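Hypothetical protein TTHA1785 (Thermus thermophilus, PDB 2EPG) probably catalyses GTP-dependent, manganese-requiring ligation of RNA ends, as an RNA-repair and tRNA-splicing ligase of the RtcB family. Local coordinates at residues 64-67 / 68-72; 259-262 / 263-267. One frame throughout, in Å; residues are numbered along the deposited sequence.

Interaction 1. Residues 64-67 / 68-72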
loop_
_atom_site.group_PDB
_atom_site.type_symbol
_atom_site.label_atom_id
_atom_site.label_comp_id
_atom_site.label_asym_id
_atom_site.label_seq_id
_atom_site.Cartn_x
_atom_site.Cartn_y
_atom_site.Cartn_z
ATOM N N PRO A 64 -7.608 22.557 6.478
ATOM C CA PRO A 64 -6.550 23.440 6.994
ATOM C C PRO A 64 -5.125 22.929 6.823
ATOM O O PRO A 64 -4.847 21.757 7.059
ATOM C CB PRO A 64 -6.910 23.595 8.478
ATOM C CG PRO A 64 -8.356 23.249 8.543
ATOM C CD PRO A 64 -8.468 22.100 7.584
ATOM N N GLY A 65 -4.226 23.829 6.426
ATOM C CA GLY A 65 -2.830 23.463 6.248
ATOM C C GLY A 65 -2.540 22.515 5.096
ATOM O O GLY A 65 -1.453 21.932 5.029
ATOM N N ILE A 66 -3.489 22.329 4.187
ATOM C CA ILE A 66 -3.205 21.437 3.079
ATOM C C ILE A 66 -2.148 22.090 2.194
ATOM O O ILE A 66 -2.133 23.303 2.044
ATOM C CB ILE A 66 -4.453 21.126 2.239
ATOM C CG1 ILE A 66 -4.070 20.164 1.112
ATOM C CG2 ILE A 66 -5.070 22.416 1.690
ATOM C CD1 ILE A 66 -5.194 19.322 0.652
ATOM N N VAL A 67 -1.258 21.275 1.640
ATOM C CA VAL A 67 -0.196 21.760 0.764
ATOM C C VAL A 67 -0.655 21.551 -0.681
ATOM O O VAL A 67 -1.150 20.477 -1.040
ATOM C CB VAL A 67 1.130 20.989 1.025
ATOM C CG1 VAL A 67 2.253 21.486 0.089
ATOM C CG2 VAL A 67 1.546 21.159 2.499
ATOM N N GLU A 68 -0.518 22.585 -1.505
ATOM C CA GLU A 68 -0.932 22.490 -2.896
ATOM C C GLU A 68 -0.034 21.534 -3.685
ATOM O O GLU A 68 1.193 21.595 -3.578
ATOM C CB GLU A 68 -0.898 23.880 -3.549
ATOM C CG GLU A 68 -1.498 23.922 -4.945
ATOM C CD GLU A 68 -1.793 25.350 -5.389
ATOM O OE1 GLU A 68 -0.845 26.063 -5.791
ATOM O OE2 GLU A 68 -2.970 25.764 -5.311
ATOM N N PRO A 69 -0.636 20.635 -4.491
ATOM C CA PRO A 69 -2.084 20.504 -4.662
ATOM C C PRO A 69 -2.592 19.221 -4.020
ATOM O O PRO A 69 -1.807 18.324 -3.718
ATOM C CB PRO A 69 -2.230 20.424 -6.168
ATOM C CG PRO A 69 -1.074 19.471 -6.516
ATOM C CD PRO A 69 0.080 19.989 -5.611
ATOM N N ALA A 70 -3.905 19.139 -3.820
ATOM C CA ALA A 70 -4.509 17.922 -3.300
ATOM C C ALA A 70 -4.461 17.053 -4.559
ATOM O O ALA A 70 -4.714 17.565 -5.653
ATOM C CB ALA A 70 -5.972 18.180 -2.865
ATOM N N LEU A 71 -4.154 15.763 -4.418
ATOM C CA LEU A 71 -4.018 14.879 -5.575
ATOM C C LEU A 71 -4.821 13.597 -5.583
ATOM O O LEU A 71 -5.214 13.072 -4.540
ATOM C CB LEU A 71 -2.551 14.472 -5.753
ATOM C CG LEU A 71 -1.520 15.531 -6.115
ATOM C CD1 LEU A 71 -0.281 15.331 -5.270
ATOM C CD2 LEU A 71 -1.199 15.442 -7.612
ATOM N N ALA A 72 -5.009 13.071 -6.787
ATOM C CA ALA A 72 -5.720 11.814 -6.993
ATOM C C ALA A 72 -5.092 11.075 -8.174
ATOM O O ALA A 72 -4.811 11.683 -9.213
ATOM C CB ALA A 72 -7.193 12.066 -7.270
HETATM O O HOH W 1 -1.809 17.879 -0.826
#
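The flat groups that meet here are peptide units: the carbonyl of Val67 stands on one side of the cis peptide plane between Glu68 and Pro69, with Val67 O 3.5 Å from Pro69 N, a tertiary amide nitrogen with no hydrogen to offer. Val67 O and Pro69 O, both acceptors, sit 3.5 Å apart and are bridged by a water that donates to each. It lies 2.7 Å from Val67 O and 2.9 Å from Pro69 O, filling a role that no N-H of the turn takes up. Proline suits the place because it tolerates the cis bond that bends the chain so sharply. Across the bend, the end of the Ile66 side chain reaches the small methyl of Ala70, CD1 to CB 3.8 Å. With CG1 anti to the backbone N (chi1 -179°) and the chain running on nearly straight, CD1 is carried to Ala70, while Val60 and Leu57 of helix 52-60 touch Ile66 and Ala70 respectively. The beta-branch of Val67 lies against the Val67-Glu68 peptide: its first torsion sets CG1 beside the carbonyl carbon, 3.4 Å from Glu68 N. The Glu68 side chain leaves the backbone away from residues 64-67, and its OE2 accepts a hydrogen bond from Asp33 N; its carbonyl oxygen receives one from Arg348. Together these features make a cis-proline turn close to type VIb, somewhat open, leading from the loop after helix 52-60 into strand 70-73, which pairs with strands 34-37 and 86-90.

Interaction 2. Residues 259-262 / 263-267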
loop_
_atom_site.group_PDB
_atom_site.type_symbol
_atom_site.label_atom_id
_atom_site.label_comp_id
_atom_site.label_asym_id
_atom_site.label_seq_id
_atom_site.Cartn_x
_atom_site.Cartn_y
_atom_site.Cartn_z
ATOM N N ASP A 259 -12.099 4.030 16.151
ATOM C CA ASP A 259 -11.906 4.666 17.453
ATOM C C ASP A 259 -11.619 6.152 17.312
ATOM O O ASP A 259 -12.177 6.972 18.041
ATOM C CB ASP A 259 -10.735 4.023 18.202
ATOM C CG ASP A 259 -11.005 2.585 18.622
ATOM O OD1 ASP A 259 -10.033 1.891 18.990
ATOM O OD2 ASP A 259 -12.176 2.149 18.601
ATOM N N TYR A 260 -10.746 6.508 16.375
ATOM C CA TYR A 260 -10.379 7.906 16.207
ATOM C C TYR A 260 -11.301 8.775 15.380
ATOM O O TYR A 260 -11.376 9.973 15.618
ATOM C CB TYR A 260 -8.933 8.017 15.714
ATOM C CG TYR A 260 -7.948 7.743 16.837
ATOM C CD1 TYR A 260 -7.457 6.460 17.061
ATOM C CD2 TYR A 260 -7.586 8.757 17.729
ATOM C CE1 TYR A 260 -6.631 6.185 18.150
ATOM C CE2 TYR A 260 -6.766 8.502 18.823
ATOM C CZ TYR A 260 -6.296 7.214 19.027
ATOM O OH TYR A 260 -5.504 6.958 20.109
ATOM N N VAL A 261 -12.000 8.197 14.411
ATOM C CA VAL A 261 -12.930 8.999 13.632
ATOM C C VAL A 261 -13.943 9.565 14.628
ATOM O O VAL A 261 -14.171 10.780 14.668
ATOM C CB VAL A 261 -13.710 8.168 12.581
ATOM C CG1 VAL A 261 -14.889 8.981 12.058
ATOM C CG2 VAL A 261 -12.800 7.787 11.423
ATOM N N GLU A 262 -14.540 8.688 15.436
ATOM C CA GLU A 262 -15.534 9.140 16.402
ATOM C C GLU A 262 -14.938 10.039 17.469
ATOM O O GLU A 262 -15.585 10.981 17.913
ATOM C CB GLU A 262 -16.286 7.953 17.035
ATOM C CG GLU A 262 -15.460 6.733 17.373
ATOM C CD GLU A 262 -16.336 5.547 17.790
ATOM O OE1 GLU A 262 -17.108 5.035 16.940
ATOM O OE2 GLU A 262 -16.256 5.128 18.970
ATOM N N ARG A 263 -13.699 9.776 17.870
ATOM C CA ARG A 263 -13.069 10.629 18.857
ATOM C C ARG A 263 -12.833 12.008 18.222
ATOM O O ARG A 263 -12.990 13.031 18.885
ATOM C CB ARG A 263 -11.747 10.023 19.338
ATOM C CG ARG A 263 -11.057 10.880 20.394
ATOM C CD ARG A 263 -9.809 10.241 20.996
ATOM N NE ARG A 263 -9.175 11.180 21.924
ATOM C CZ ARG A 263 -7.937 11.071 22.399
ATOM N NH1 ARG A 263 -7.475 11.992 23.233
ATOM N NH2 ARG A 263 -7.164 10.053 22.046
ATOM N N PHE A 264 -12.474 12.030 16.936
ATOM C CA PHE A 264 -12.228 13.288 16.205
ATOM C C PHE A 264 -13.512 14.067 15.941
ATOM O O PHE A 264 -13.495 15.292 15.815
ATOM C CB PHE A 264 -11.554 13.020 14.850
ATOM C CG PHE A 264 -10.064 12.823 14.922
ATOM C CD1 PHE A 264 -9.443 12.459 16.118
ATOM C CD2 PHE A 264 -9.284 12.948 13.774
ATOM C CE1 PHE A 264 -8.063 12.218 16.170
ATOM C CE2 PHE A 264 -7.902 12.707 13.815
ATOM C CZ PHE A 264 -7.292 12.340 15.010
ATOM N N LEU A 265 -14.624 13.356 15.827
ATOM C CA LEU A 265 -15.892 14.014 15.582
ATOM C C LEU A 265 -16.343 14.733 16.850
ATOM O O LEU A 265 -16.795 15.880 16.801
ATOM C CB LEU A 265 -16.944 12.984 15.155
ATOM C CG LEU A 265 -16.786 12.395 13.747
ATOM C CD1 LEU A 265 -17.639 11.135 13.615
ATOM C CD2 LEU A 265 -17.180 13.443 12.704
ATOM N N LYS A 266 -16.179 14.062 17.988
ATOM C CA LYS A 266 -16.599 14.606 19.275
ATOM C C LYS A 266 -15.605 15.559 19.923
ATOM O O LYS A 266 -15.587 15.699 21.143
ATOM C CB LYS A 266 -16.908 13.459 20.241
ATOM C CG LYS A 266 -17.957 13.802 21.298
ATOM C CD LYS A 266 -18.469 12.546 21.999
ATOM C CE LYS A 266 -19.789 12.801 22.729
ATOM N NZ LYS A 266 -19.667 13.831 23.797
ATOM N N VAL A 267 -14.783 16.219 19.113
ATOM C CA VAL A 267 -13.806 17.164 19.639
ATOM C C VAL A 267 -13.515 18.209 18.576
ATOM O O VAL A 267 -12.762 19.155 18.808
ATOM C CB VAL A 267 -12.489 16.447 20.045
ATOM C CG1 VAL A 267 -11.637 16.145 18.807
ATOM C CG2 VAL A 267 -11.723 17.295 21.036
#
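Tyr260 and Phe264 make an intrahelical i to i+4 contact near the C-terminal end of helix 250-265, on the side that looks toward helix 288-321 and the loop at Pro100. The Phe264 ring offers CE1 to the edge of the Tyr260 ring, near its plane, 3.8 Å from CD2, while Tyr260 CB lies above one face of the Phe264 ring, displaced toward its rim. With an alanine here in place of the phenylalanine, the space beside the edge of Tyr260 and against Pro100 is likely to be left unfilled. Arg263, its chain stretched out from CG to NE and CG swung opposite the backbone N, runs alongside the same tyrosine; NH2 approaches obliquely, 3.6 Å from Tyr260 CE2, the guanidinium plane 35° from the ring. Its charge is paired with Asp292, and Tyr260 OH bonds to Lys194 O. Backbone alpha-helical bonds hold these neighbours in step: Phe264 N to Tyr260 O is short at 2.7 Å, and Leu265 N gives one of 2.9 Å to Val261 O. The last of these bonds, from Lys266 N to Glu262 O (3.1 Å), comes where Lys266 leaves helical geometry. Val261 and Leu265 lie side by side, CG1 to CD1 3.8 Å, branched aliphatic residues that also meet Pro100 and Ala281 respectively, whereas Glu262 and Lys266 suit the solvent-facing side.

Interaction 1 comes first along the chain and closes long before interaction 2 opens. Their centres lie 22 Å apart and their nearest atoms about 11 Å apart, so they do not touch. Residues 64-72 enter strand 70-73, part of the strand system that includes 34-37 and 86-90, whereas residues 259-267 end helix 250-265, which follows strand 240-247 and packs against the long helix 288-321. The two therefore share no helix or strand. Their centres are about 20 and 24 Å from the centre of the chain, away from the predicted manganese and GMP sites, including the GMP-linked histidine; one contact shapes the entry to a strand and the other the end of a helix.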